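Endostatin (Mus musculus, PDB 1KOE) inhibits angiogenesis as a C-terminal non-collagenous fragment of the collagen XVIII alpha1 chain, and probably binds heparin. Local coordinates at residues R41-S46 / G149-Q154; G83-L88 / S117-R122; A92-F97 / I164-E169; R100-H105 / S144-G149. All coordinates share one frame; numbering follows the deposited sequence.

The four contacts tie together a single compact domain with a C-type-lectin-like family relationship. Contacts 1 and 3 reach neighbouring strands of the mixed sheet, 40-42 and 166-169, and their centres lie about 11 Å apart. Contact 4 reaches strand 140-145 of the three-stranded sheet, about 10 Å from contact 3 between centres, and shares G149 with contact 1. Contact 2 lies nearer the surface, about 8 Å from contact 1 and about 17 Å from contact 4. Along the chain, contacts 2 and 4 nest within the loop closed by contact 1, whereas contacts 1 and 3 interleave. Chain parts far apart in sequence are thus packed together with little regular structure.

Contact 1: R41-S46 / G149-Q154; sequences RAFLSS and GRLLEQ
At the end of strand 40-42, the buried ring of F43 spans the gap to L151 and L152, in the loop that joins strands 140-145 and 155-158. The two backbones stay apart: F43 CA and L151 CA, the nearest pair, are separated by 10.0 Å, so the contact depends on the reach of the side chains. With CG anti to the backbone N (chi1 -174°), the F43 ring extends toward the loop. Its far end does the touching, CZ lying 4.0 Å from L151 CD1 and CE2 4.4 Å from L152 CD2. Both methyls approach the ring obliquely, and the F43 and L151 side chains cross at about a right angle. No hydrogen bond links the segments, and the contact is wholly apolar.

In the fold, the ring joins the mixed sheet to the loop connecting two strands of the three-stranded sheet. F43 is the centre of an inverse gamma turn that ends the strand, and its backbone still pairs with L166 of strand 166-169, whose side chain touches both F43 and L151.

Polar bonds shape the loop behind the leucines. Q154 NE2 donates to L152 O at 2.9 Å in a nearly straight bond (165°); the acceptor lies close to the Q154 amide plane, while the donor stands 44° out of the carbonyl plane. R150 NH2 forms a salt bridge with E153 OE2 at 2.7 Å, and E153 CG packs against one face of the same guanidinium. E153 OE1 takes a further bond from S145 N.

Contact 2: G83-L88 / S117-R122; sequences GSQGQL and SDPSGR
The backbones come closest at Q85 and P119, whose CA atoms are 5.2 Å apart; on the P119 side the chain makes a type I beta turn from D118 to G121. No direct hydrogen bond crosses between the segments. Instead one water joins them, accepting from G83 N and Q85 N, each at 2.9 Å from its oxygen, and donating to P119 O at 2.6 Å. The water therefore holds three backbone groups, two from one loop and one from the other.

Beside this bridge the Q85 and P119 side chains lie alongside each other, pointing the same way. Q85 CG is anti to the carbonyl carbon (chi1 -58°) and the chain beyond is extended, which brings NE2 within 4.1 Å of P119 CG, a loose van der Waals approach. Q154 touches both side chains from the neighbouring loop.

The turn itself is gathered round D118 OD1. It accepts from S120 OG at 2.7 Å, on the syn side, from S120 N at 2.9 Å and from R122 N at 3.0 Å; S120 N and R122 N reach it from opposite faces of the carboxylate, 44° and 55° out of its plane. The bond from S120 N closes an Asx turn, here superposed on a type I beta turn in a surface loop.

Contact 3: A92-F97 / I164-E169; sequences ARIFSF and IVLCIE
Two side-chain pairs make the contact: F97 with C167, and I94 with L166. C167 SG sits at the edge of the F97 ring and in its plane, 3.7 Å from CE2 and 5.0 Å from the ring centroid, 87° off the ring normal. F97 CZ also lies 3.9 Å from C167 CB, so this corner of the ring meets both heavy atoms of the cysteine side chain. In the second pair, I94 CG2, the branch anti to the backbone N, touches L166 CD2 at 3.8 Å, the two side chains crossing at about a right angle.

C167 and L166 belong to strand 166-169, next to strand 4-8 in the mixed sheet, and I94 and F97 to the loop after helix 77-80. In the next shell, C167 is fixed by its disulfide to C27 of helix 19-33, and Q30 and A31 of that helix touch F97. V7 of strand 4-8 packs on the same ring, and L6 and A8 of that strand touch L166. The loop holding I94 is tied back on itself by a backbone bond to V102. Next to I94, the F95 ring presents its edge to one face of the R93 guanidinium, with F95 CZ 3.3 Å above it.

No hydrogen bond crosses between the segments. Cohesion comes from apolar packing and a sulfur-aromatic contact, with an edge-on geometry that is consistent with a weak attraction between the electron-rich sulfur and the slightly positive ring hydrogens.

Contact 4: R100-H105 / S144-G149; sequences RDVLRH and SSLLSG
L103 reaches L146 and L147 with a single methyl, and V102 beside it adds a second point of contact to L146. From CA the L103 side chain sets off toward the other segment; CB and CG act as a spacer, for the nearest CA atoms, those of L103 and L146, are 7.8 Å apart. At the tip, CD1 touches both leucines, 4.0 Å from L146 CB and also 4.0 Å from L147 CD2; the L103 side chain runs obliquely to each.

V102 CG1, placed between its backbone N and carbonyl carbon (chi1 72°), lies 4.0 Å from L146 CD2, and these side chains meet at about a right angle. V102 is the buried end of the patch, also touched by I164 and W108, whereas L103 and L147 are exposed.

Turns flank the apolar groups on each side. D101 OD1 takes L103 N at 2.9 Å, nearly along its own C-O axis. Across the contact, S145 O accepts from S148 N at 3.2 Å and from S148 OG at 2.9 Å, the hydroxyl oxygen lying in the carbonyl plane. An Asx turn thus packs against a 3-10 turn at the end of strand 140-145.

Contact 1: R41-S46 / G149-Q154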
loop_
_atom_site.group_PDB
_atom_site.type_symbol
_atom_site.label_atom_id
_atom_site.label_comp_id
_atom_site.label_asym_id
_atom_site.label_seq_id
_atom_site.Cartn_x
_atom_site.Cartn_y
_atom_site.Cartn_z
ATOM N N ARG A 41 1.297 -2.251 8.916
ATOM C CA ARG A 41 1.592 -0.838 8.785
ATOM C C ARG A 41 1.133 -0.358 7.401
ATOM O O ARG A 41 1.018 -1.157 6.471
ATOM C CB ARG A 41 3.088 -0.606 9.004
ATOM C CG ARG A 41 3.515 -0.912 10.445
ATOM C CD ARG A 41 4.711 -0.105 10.890
ATOM N NE ARG A 41 4.490 1.322 10.687
ATOM C CZ ARG A 41 5.423 2.171 10.269
ATOM N NH1 ARG A 41 6.655 1.727 10.013
ATOM N NH2 ARG A 41 5.117 3.456 10.076
ATOM N N ALA A 42 0.803 0.924 7.275
ATOM C CA ALA A 42 0.359 1.464 5.993
ATOM C C ALA A 42 1.494 1.415 4.975
ATOM O O ALA A 42 2.645 1.708 5.298
ATOM C CB ALA A 42 -0.150 2.891 6.168
ATOM N N PHE A 43 1.147 1.004 3.754
ATOM C CA PHE A 43 2.056 0.887 2.608
ATOM C C PHE A 43 2.230 2.314 2.029
ATOM O O PHE A 43 1.643 2.661 1.009
ATOM C CB PHE A 43 1.377 -0.059 1.583
ATOM C CG PHE A 43 2.231 -0.433 0.382
ATOM C CD1 PHE A 43 3.205 -1.436 0.471
ATOM C CD2 PHE A 43 2.018 0.178 -0.850
ATOM C CE1 PHE A 43 3.949 -1.835 -0.662
ATOM C CE2 PHE A 43 2.749 -0.213 -1.980
ATOM C CZ PHE A 43 3.716 -1.227 -1.881
ATOM N N LEU A 44 3.004 3.151 2.711
ATOM C CA LEU A 44 3.192 4.532 2.283
ATOM C C LEU A 44 4.537 5.046 2.771
ATOM O O LEU A 44 5.027 4.594 3.809
ATOM C CB LEU A 44 2.136 5.434 2.970
ATOM C CG LEU A 44 0.623 5.230 2.813
ATOM C CD1 LEU A 44 -0.160 6.027 3.851
ATOM C CD2 LEU A 44 0.211 5.627 1.406
ATOM N N SER A 45 5.162 5.944 2.004
ATOM C CA SER A 45 6.375 6.610 2.487
ATOM C C SER A 45 5.838 7.847 3.234
ATOM O O SER A 45 4.726 8.310 2.960
ATOM C CB SER A 45 7.259 7.087 1.332
ATOM O OG SER A 45 8.072 6.047 0.833
ATOM N N SER A 46 6.599 8.375 4.183
ATOM C CA SER A 46 6.174 9.575 4.904
ATOM C C SER A 46 7.427 10.392 5.227
ATOM O O SER A 46 8.526 10.000 4.861
ATOM C CB SER A 46 5.376 9.220 6.168
ATOM O OG SER A 46 6.101 8.346 7.038
ATOM N N GLY A 149 -1.366 -3.368 -13.405
ATOM C CA GLY A 149 -0.692 -4.473 -12.745
ATOM C C GLY A 149 0.505 -4.099 -11.880
ATOM O O GLY A 149 1.201 -4.990 -11.403
ATOM N N ARG A 150 0.700 -2.810 -11.591
ATOM C CA ARG A 150 1.849 -2.369 -10.790
ATOM C C ARG A 150 1.431 -1.622 -9.529
ATOM O O ARG A 150 0.399 -0.948 -9.515
ATOM C CB ARG A 150 2.745 -1.442 -11.619
ATOM C CG ARG A 150 3.337 -2.093 -12.838
ATOM C CD ARG A 150 3.924 -1.052 -13.783
ATOM N NE ARG A 150 2.904 -0.168 -14.346
ATOM C CZ ARG A 150 3.156 0.903 -15.096
ATOM N NH1 ARG A 150 4.404 1.239 -15.390
ATOM N NH2 ARG A 150 2.154 1.645 -15.546
ATOM N N LEU A 151 2.267 -1.704 -8.495
ATOM C CA LEU A 151 2.020 -1.015 -7.222
ATOM C C LEU A 151 2.795 0.287 -7.090
ATOM O O LEU A 151 2.421 1.139 -6.296
ATOM C CB LEU A 151 2.448 -1.891 -6.042
ATOM C CG LEU A 151 1.686 -3.171 -5.765
ATOM C CD1 LEU A 151 2.348 -3.884 -4.585
ATOM C CD2 LEU A 151 0.253 -2.838 -5.455
ATOM N N LEU A 152 3.862 0.443 -7.872
ATOM C CA LEU A 152 4.730 1.615 -7.752
ATOM C C LEU A 152 4.918 2.471 -9.007
ATOM O O LEU A 152 5.969 3.067 -9.211
ATOM C CB LEU A 152 6.099 1.200 -7.167
ATOM C CG LEU A 152 6.128 0.558 -5.767
ATOM C CD1 LEU A 152 7.504 -0.026 -5.491
ATOM C CD2 LEU A 152 5.756 1.603 -4.698
ATOM N N GLU A 153 3.890 2.527 -9.841
ATOM C CA GLU A 153 3.899 3.371 -11.023
ATOM C C GLU A 153 4.125 4.794 -10.491
ATOM O O GLU A 153 3.766 5.115 -9.348
ATOM C CB GLU A 153 2.541 3.244 -11.709
ATOM C CG GLU A 153 2.365 3.995 -13.002
ATOM C CD GLU A 153 1.041 3.660 -13.677
ATOM O OE1 GLU A 153 0.143 3.102 -13.017
ATOM O OE2 GLU A 153 0.880 3.962 -14.879
ATOM N N GLN A 154 4.729 5.647 -11.295
ATOM C CA GLN A 154 5.035 7.002 -10.853
ATOM C C GLN A 154 4.096 8.097 -11.337
ATOM O O GLN A 154 4.463 8.896 -12.205
ATOM C CB GLN A 154 6.473 7.313 -11.234
ATOM C CG GLN A 154 7.432 6.346 -10.568
ATOM C CD GLN A 154 7.468 6.555 -9.082
ATOM O OE1 GLN A 154 7.794 7.638 -8.630
ATOM N NE2 GLN A 154 7.095 5.541 -8.317
#

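Contact 2: G83-L88 / S117-R122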
loop_
_atom_site.group_PDB
_atom_site.type_symbol
_atom_site.label_atom_id
_atom_site.label_comp_id
_atom_site.label_asym_id
_atom_site.label_seq_id
_atom_site.Cartn_x
_atom_site.Cartn_y
_atom_site.Cartn_z
ATOM N N GLY A 83 13.007 -1.908 -9.443
ATOM C CA GLY A 83 12.985 -0.957 -10.532
ATOM C C GLY A 83 11.876 -1.335 -11.503
ATOM O O GLY A 83 11.578 -0.580 -12.412
ATOM N N SER A 84 11.246 -2.488 -11.279
ATOM C CA SER A 84 10.145 -2.993 -12.116
ATOM C C SER A 84 8.853 -2.202 -11.860
ATOM O O SER A 84 7.845 -2.391 -12.554
ATOM C CB SER A 84 9.876 -4.459 -11.765
ATOM O OG SER A 84 9.419 -4.572 -10.417
ATOM N N GLN A 85 8.880 -1.380 -10.811
ATOM C CA GLN A 85 7.746 -0.566 -10.382
ATOM C C GLN A 85 6.668 -1.400 -9.681
ATOM O O GLN A 85 5.480 -1.097 -9.793
ATOM C CB GLN A 85 7.145 0.260 -11.539
ATOM C CG GLN A 85 8.155 1.191 -12.211
ATOM C CD GLN A 85 7.519 2.307 -12.991
ATOM O OE1 GLN A 85 6.470 2.131 -13.609
ATOM N NE2 GLN A 85 8.158 3.469 -12.985
ATOM N N GLY A 86 7.098 -2.433 -8.944
ATOM C CA GLY A 86 6.182 -3.291 -8.197
ATOM C C GLY A 86 5.209 -4.057 -9.063
ATOM O O GLY A 86 4.002 -4.095 -8.802
ATOM N N GLN A 87 5.748 -4.650 -10.121
ATOM C CA GLN A 87 4.968 -5.418 -11.077
ATOM C C GLN A 87 4.393 -6.687 -10.448
ATOM O O GLN A 87 5.110 -7.463 -9.810
ATOM C CB GLN A 87 5.865 -5.766 -12.275
ATOM C CG GLN A 87 5.192 -6.525 -13.418
ATOM C CD GLN A 87 4.175 -5.692 -14.174
ATOM O OE1 GLN A 87 2.962 -5.845 -13.987
ATOM N NE2 GLN A 87 4.661 -4.808 -15.042
ATOM N N LEU A 88 3.086 -6.862 -10.564
ATOM C CA LEU A 88 2.463 -8.059 -10.030
ATOM C C LEU A 88 2.174 -8.959 -11.210
ATOM O O LEU A 88 2.190 -8.522 -12.354
ATOM C CB LEU A 88 1.170 -7.746 -9.279
ATOM C CG LEU A 88 1.232 -6.803 -8.071
ATOM C CD1 LEU A 88 -0.156 -6.649 -7.495
ATOM C CD2 LEU A 88 2.182 -7.305 -7.004
ATOM N N SER A 117 6.001 7.216 -3.027
ATOM C CA SER A 117 7.382 6.730 -3.171
ATOM C C SER A 117 7.911 6.613 -4.591
ATOM O O SER A 117 7.126 6.503 -5.530
ATOM C CB SER A 117 7.497 5.323 -2.572
ATOM O OG SER A 117 6.841 5.237 -1.320
ATOM N N ASP A 118 9.239 6.590 -4.722
ATOM C CA ASP A 118 9.851 6.383 -6.024
ATOM C C ASP A 118 9.889 4.859 -6.255
ATOM O O ASP A 118 9.459 4.091 -5.387
ATOM C CB ASP A 118 11.216 7.079 -6.172
ATOM C CG ASP A 118 12.324 6.470 -5.334
ATOM O OD1 ASP A 118 12.247 5.337 -4.833
ATOM O OD2 ASP A 118 13.341 7.155 -5.191
ATOM N N PRO A 119 10.392 4.399 -7.427
ATOM C CA PRO A 119 10.421 2.946 -7.677
ATOM C C PRO A 119 11.237 2.085 -6.737
ATOM O O PRO A 119 11.036 0.865 -6.683
ATOM C CB PRO A 119 10.929 2.863 -9.116
ATOM C CG PRO A 119 10.462 4.172 -9.716
ATOM C CD PRO A 119 10.794 5.148 -8.623
ATOM N N SER A 120 12.179 2.692 -6.020
ATOM C CA SER A 120 12.990 1.934 -5.075
ATOM C C SER A 120 12.402 1.986 -3.653
ATOM O O SER A 120 13.002 1.485 -2.706
ATOM C CB SER A 120 14.432 2.451 -5.079
ATOM O OG SER A 120 14.498 3.794 -4.637
ATOM N N GLY A 121 11.231 2.597 -3.514
ATOM C CA GLY A 121 10.585 2.691 -2.221
ATOM C C GLY A 121 11.036 3.843 -1.345
ATOM O O GLY A 121 10.832 3.804 -0.124
ATOM N N ARG A 122 11.681 4.846 -1.932
ATOM C CA ARG A 122 12.131 5.989 -1.149
ATOM C C ARG A 122 11.083 7.093 -1.194
ATOM O O ARG A 122 10.374 7.248 -2.189
ATOM C CB ARG A 122 13.470 6.501 -1.667
ATOM C CG ARG A 122 14.633 5.512 -1.537
HETATM O O HOH W 1 10.397 -1.071 -8.374
#

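Contact 3: A92-F97 / I164-E169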
loop_
_atom_site.group_PDB
_atom_site.type_symbol
_atom_site.label_atom_id
_atom_site.label_comp_id
_atom_site.label_asym_id
_atom_site.label_seq_id
_atom_site.Cartn_x
_atom_site.Cartn_y
_atom_site.Cartn_z
ATOM N N ALA A 92 -3.386 -11.148 -10.585
ATOM C CA ALA A 92 -3.161 -10.952 -9.142
ATOM C C ALA A 92 -4.361 -10.199 -8.587
ATOM O O ALA A 92 -4.859 -9.287 -9.232
ATOM C CB ALA A 92 -1.887 -10.128 -8.906
ATOM N N ARG A 93 -4.841 -10.610 -7.421
ATOM C CA ARG A 93 -5.995 -9.985 -6.763
ATOM C C ARG A 93 -5.584 -9.394 -5.419
ATOM O O ARG A 93 -4.743 -9.959 -4.711
ATOM C CB ARG A 93 -7.067 -11.028 -6.448
ATOM C CG ARG A 93 -7.715 -11.633 -7.631
ATOM C CD ARG A 93 -8.896 -12.442 -7.187
ATOM N NE ARG A 93 -8.537 -13.638 -6.423
ATOM C CZ ARG A 93 -9.425 -14.568 -6.079
ATOM N NH1 ARG A 93 -10.698 -14.414 -6.438
ATOM N NH2 ARG A 93 -9.066 -15.632 -5.372
ATOM N N ILE A 94 -6.185 -8.269 -5.067
ATOM C CA ILE A 94 -5.918 -7.668 -3.774
ATOM C C ILE A 94 -7.251 -7.521 -3.073
ATOM O O ILE A 94 -8.213 -7.000 -3.642
ATOM C CB ILE A 94 -5.195 -6.308 -3.881
ATOM C CG1 ILE A 94 -3.801 -6.530 -4.499
ATOM C CG2 ILE A 94 -5.107 -5.644 -2.484
ATOM C CD1 ILE A 94 -2.965 -5.293 -4.622
ATOM N N PHE A 95 -7.333 -8.116 -1.889
ATOM C CA PHE A 95 -8.538 -8.076 -1.056
ATOM C C PHE A 95 -8.393 -7.104 0.124
ATOM O O PHE A 95 -7.291 -6.911 0.656
ATOM C CB PHE A 95 -8.825 -9.472 -0.470
ATOM C CG PHE A 95 -9.132 -10.501 -1.502
ATOM C CD1 PHE A 95 -10.427 -10.669 -1.955
ATOM C CD2 PHE A 95 -8.129 -11.292 -2.038
ATOM C CE1 PHE A 95 -10.720 -11.616 -2.945
ATOM C CE2 PHE A 95 -8.418 -12.229 -3.017
ATOM C CZ PHE A 95 -9.719 -12.386 -3.469
ATOM N N SER A 96 -9.516 -6.510 0.520
ATOM C CA SER A 96 -9.564 -5.642 1.688
ATOM C C SER A 96 -9.663 -6.592 2.904
ATOM O O SER A 96 -9.860 -7.811 2.724
ATOM C CB SER A 96 -10.799 -4.763 1.614
ATOM O OG SER A 96 -11.967 -5.555 1.560
ATOM N N PHE A 97 -9.571 -6.044 4.118
ATOM C CA PHE A 97 -9.637 -6.858 5.339
ATOM C C PHE A 97 -10.943 -7.635 5.434
ATOM O O PHE A 97 -10.949 -8.797 5.867
ATOM C CB PHE A 97 -9.451 -5.988 6.590
ATOM C CG PHE A 97 -8.031 -5.563 6.813
ATOM C CD1 PHE A 97 -7.098 -6.466 7.335
ATOM C CD2 PHE A 97 -7.612 -4.277 6.471
ATOM C CE1 PHE A 97 -5.767 -6.108 7.508
ATOM C CE2 PHE A 97 -6.283 -3.896 6.640
ATOM C CZ PHE A 97 -5.350 -4.817 7.160
ATOM N N ILE A 164 -7.188 3.654 -3.107
ATOM C CA ILE A 164 -6.956 2.475 -2.304
ATOM C C ILE A 164 -5.703 2.705 -1.453
ATOM O O ILE A 164 -4.731 3.321 -1.902
ATOM C CB ILE A 164 -6.666 1.256 -3.220
ATOM C CG1 ILE A 164 -7.872 0.990 -4.129
ATOM C CG2 ILE A 164 -6.304 0.010 -2.384
ATOM C CD1 ILE A 164 -7.542 0.133 -5.336
ATOM N N VAL A 165 -5.750 2.236 -0.214
ATOM C CA VAL A 165 -4.601 2.313 0.665
ATOM C C VAL A 165 -4.351 0.887 1.128
ATOM O O VAL A 165 -5.299 0.192 1.556
ATOM C CB VAL A 165 -4.857 3.230 1.880
ATOM C CG1 VAL A 165 -3.662 3.169 2.826
ATOM C CG2 VAL A 165 -5.092 4.681 1.400
ATOM N N LEU A 166 -3.096 0.448 1.015
ATOM C CA LEU A 166 -2.707 -0.900 1.432
ATOM C C LEU A 166 -1.982 -0.916 2.787
ATOM O O LEU A 166 -1.393 0.092 3.217
ATOM C CB LEU A 166 -1.789 -1.534 0.374
ATOM C CG LEU A 166 -2.347 -1.584 -1.055
ATOM C CD1 LEU A 166 -1.297 -2.182 -1.985
ATOM C CD2 LEU A 166 -3.636 -2.385 -1.091
ATOM N N CYS A 167 -2.021 -2.079 3.436
ATOM C CA CYS A 167 -1.354 -2.314 4.715
ATOM C C CYS A 167 -0.495 -3.554 4.502
ATOM O O CYS A 167 -0.944 -4.534 3.884
ATOM C CB CYS A 167 -2.357 -2.623 5.831
ATOM S SG CYS A 167 -3.630 -1.364 6.092
ATOM N N ILE A 168 0.735 -3.491 4.981
ATOM C CA ILE A 168 1.669 -4.595 4.851
ATOM C C ILE A 168 2.073 -5.134 6.227
ATOM O O ILE A 168 2.312 -4.367 7.166
ATOM C CB ILE A 168 2.954 -4.165 4.026
ATOM C CG1 ILE A 168 3.990 -5.306 3.959
ATOM C CG2 ILE A 168 3.579 -2.868 4.598
ATOM C CD1 ILE A 168 3.611 -6.463 3.054
ATOM N N GLU A 169 2.076 -6.460 6.347
ATOM C CA GLU A 169 2.500 -7.158 7.568
ATOM C C GLU A 169 4.010 -6.922 7.614
ATOM O O GLU A 169 4.724 -7.288 6.678
ATOM C CB GLU A 169 2.179 -8.632 7.407
ATOM C CG GLU A 169 2.154 -9.404 8.685
ATOM C CD GLU A 169 1.577 -10.798 8.494
ATOM O OE1 GLU A 169 1.308 -11.193 7.338
ATOM O OE2 GLU A 169 1.384 -11.512 9.500
#

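Contact 4: R100-H105 / S144-G149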
loop_
_atom_site.group_PDB
_atom_site.type_symbol
_atom_site.label_atom_id
_atom_site.label_comp_id
_atom_site.label_asym_id
_atom_site.label_seq_id
_atom_site.Cartn_x
_atom_site.Cartn_y
_atom_site.Cartn_z
ATOM N N ARG A 100 -13.232 -8.216 0.329
ATOM C CA ARG A 100 -13.683 -7.778 -0.986
ATOM C C ARG A 100 -12.534 -7.541 -1.964
ATOM O O ARG A 100 -11.473 -7.023 -1.579
ATOM C CB ARG A 100 -14.504 -6.494 -0.856
ATOM C CG ARG A 100 -15.868 -6.688 -0.203
ATOM C CD ARG A 100 -16.502 -5.341 0.069
ATOM N NE ARG A 100 -15.813 -4.672 1.158
ATOM C CZ ARG A 100 -15.740 -3.357 1.328
ATOM N NH1 ARG A 100 -16.323 -2.534 0.475
ATOM N NH2 ARG A 100 -15.074 -2.864 2.358
ATOM N N ASP A 101 -12.726 -7.962 -3.215
ATOM C CA ASP A 101 -11.713 -7.751 -4.248
ATOM C C ASP A 101 -11.847 -6.272 -4.651
ATOM O O ASP A 101 -12.870 -5.844 -5.218
ATOM C CB ASP A 101 -11.972 -8.672 -5.444
ATOM C CG ASP A 101 -10.943 -8.501 -6.567
ATOM O OD1 ASP A 101 -10.407 -7.404 -6.800
ATOM O OD2 ASP A 101 -10.693 -9.481 -7.270
ATOM N N VAL A 102 -10.803 -5.503 -4.364
ATOM C CA VAL A 102 -10.799 -4.070 -4.625
ATOM C C VAL A 102 -10.953 -3.658 -6.100
ATOM O O VAL A 102 -11.442 -2.567 -6.408
ATOM C CB VAL A 102 -9.540 -3.418 -3.994
ATOM C CG1 VAL A 102 -8.288 -3.793 -4.761
ATOM C CG2 VAL A 102 -9.697 -1.940 -3.934
ATOM N N LEU A 103 -10.552 -4.531 -7.015
ATOM C CA LEU A 103 -10.677 -4.220 -8.435
ATOM C C LEU A 103 -12.096 -4.504 -8.946
ATOM O O LEU A 103 -12.619 -3.761 -9.779
ATOM C CB LEU A 103 -9.655 -5.003 -9.269
ATOM C CG LEU A 103 -9.105 -4.252 -10.486
ATOM C CD1 LEU A 103 -8.169 -3.165 -10.010
ATOM C CD2 LEU A 103 -8.369 -5.199 -11.400
ATOM N N ARG A 104 -12.750 -5.514 -8.382
ATOM C CA ARG A 104 -14.083 -5.881 -8.845
ATOM C C ARG A 104 -15.231 -5.246 -8.087
ATOM O O ARG A 104 -16.376 -5.313 -8.522
ATOM C CB ARG A 104 -14.238 -7.406 -8.834
ATOM C CG ARG A 104 -13.289 -8.139 -9.782
ATOM N N HIS A 105 -14.929 -4.612 -6.962
ATOM C CA HIS A 105 -15.961 -4.008 -6.140
ATOM C C HIS A 105 -16.137 -2.497 -6.347
ATOM O O HIS A 105 -15.189 -1.734 -6.231
ATOM C CB HIS A 105 -15.665 -4.324 -4.681
ATOM C CG HIS A 105 -16.863 -4.239 -3.811
ATOM N ND1 HIS A 105 -17.376 -3.040 -3.364
ATOM C CD2 HIS A 105 -17.683 -5.207 -3.335
ATOM C CE1 HIS A 105 -18.466 -3.269 -2.652
ATOM N NE2 HIS A 105 -18.672 -4.577 -2.619
ATOM N N SER A 144 -0.312 4.794 -7.931
ATOM C CA SER A 144 -0.140 3.807 -8.979
ATOM C C SER A 144 -1.469 3.186 -9.398
ATOM O O SER A 144 -2.302 2.856 -8.555
ATOM C CB SER A 144 0.779 2.706 -8.468
ATOM O OG SER A 144 0.986 1.724 -9.476
ATOM N N SER A 145 -1.637 2.971 -10.701
ATOM C CA SER A 145 -2.846 2.359 -11.199
ATOM C C SER A 145 -2.735 0.858 -11.098
ATOM O O SER A 145 -1.877 0.247 -11.718
ATOM C CB SER A 145 -3.080 2.711 -12.663
ATOM O OG SER A 145 -4.327 2.182 -13.082
ATOM N N LEU A 146 -3.653 0.260 -10.362
ATOM C CA LEU A 146 -3.683 -1.177 -10.212
ATOM C C LEU A 146 -4.132 -1.836 -11.531
ATOM O O LEU A 146 -3.912 -3.035 -11.744
ATOM C CB LEU A 146 -4.638 -1.536 -9.075
ATOM C CG LEU A 146 -4.186 -2.616 -8.105
ATOM C CD1 LEU A 146 -2.718 -2.435 -7.731
ATOM C CD2 LEU A 146 -5.090 -2.536 -6.887
ATOM N N LEU A 147 -4.757 -1.055 -12.414
ATOM C CA LEU A 147 -5.200 -1.579 -13.702
ATOM C C LEU A 147 -3.996 -1.954 -14.566
ATOM O O LEU A 147 -4.088 -2.853 -15.400
ATOM C CB LEU A 147 -6.107 -0.577 -14.432
ATOM C CG LEU A 147 -7.396 -0.221 -13.679
ATOM C CD1 LEU A 147 -8.111 0.909 -14.360
ATOM C CD2 LEU A 147 -8.285 -1.412 -13.553
ATOM N N SER A 148 -2.857 -1.309 -14.334
ATOM C CA SER A 148 -1.642 -1.609 -15.092
ATOM C C SER A 148 -0.850 -2.782 -14.485
ATOM O O SER A 148 0.216 -3.133 -14.984
ATOM C CB SER A 148 -0.748 -0.369 -15.168
ATOM O OG SER A 148 -0.108 -0.117 -13.924
ATOM N N GLY A 149 -1.366 -3.368 -13.405
ATOM C CA GLY A 149 -0.692 -4.473 -12.745
ATOM C C GLY A 149 0.505 -4.099 -11.880
ATOM O O GLY A 149 1.201 -4.990 -11.403
#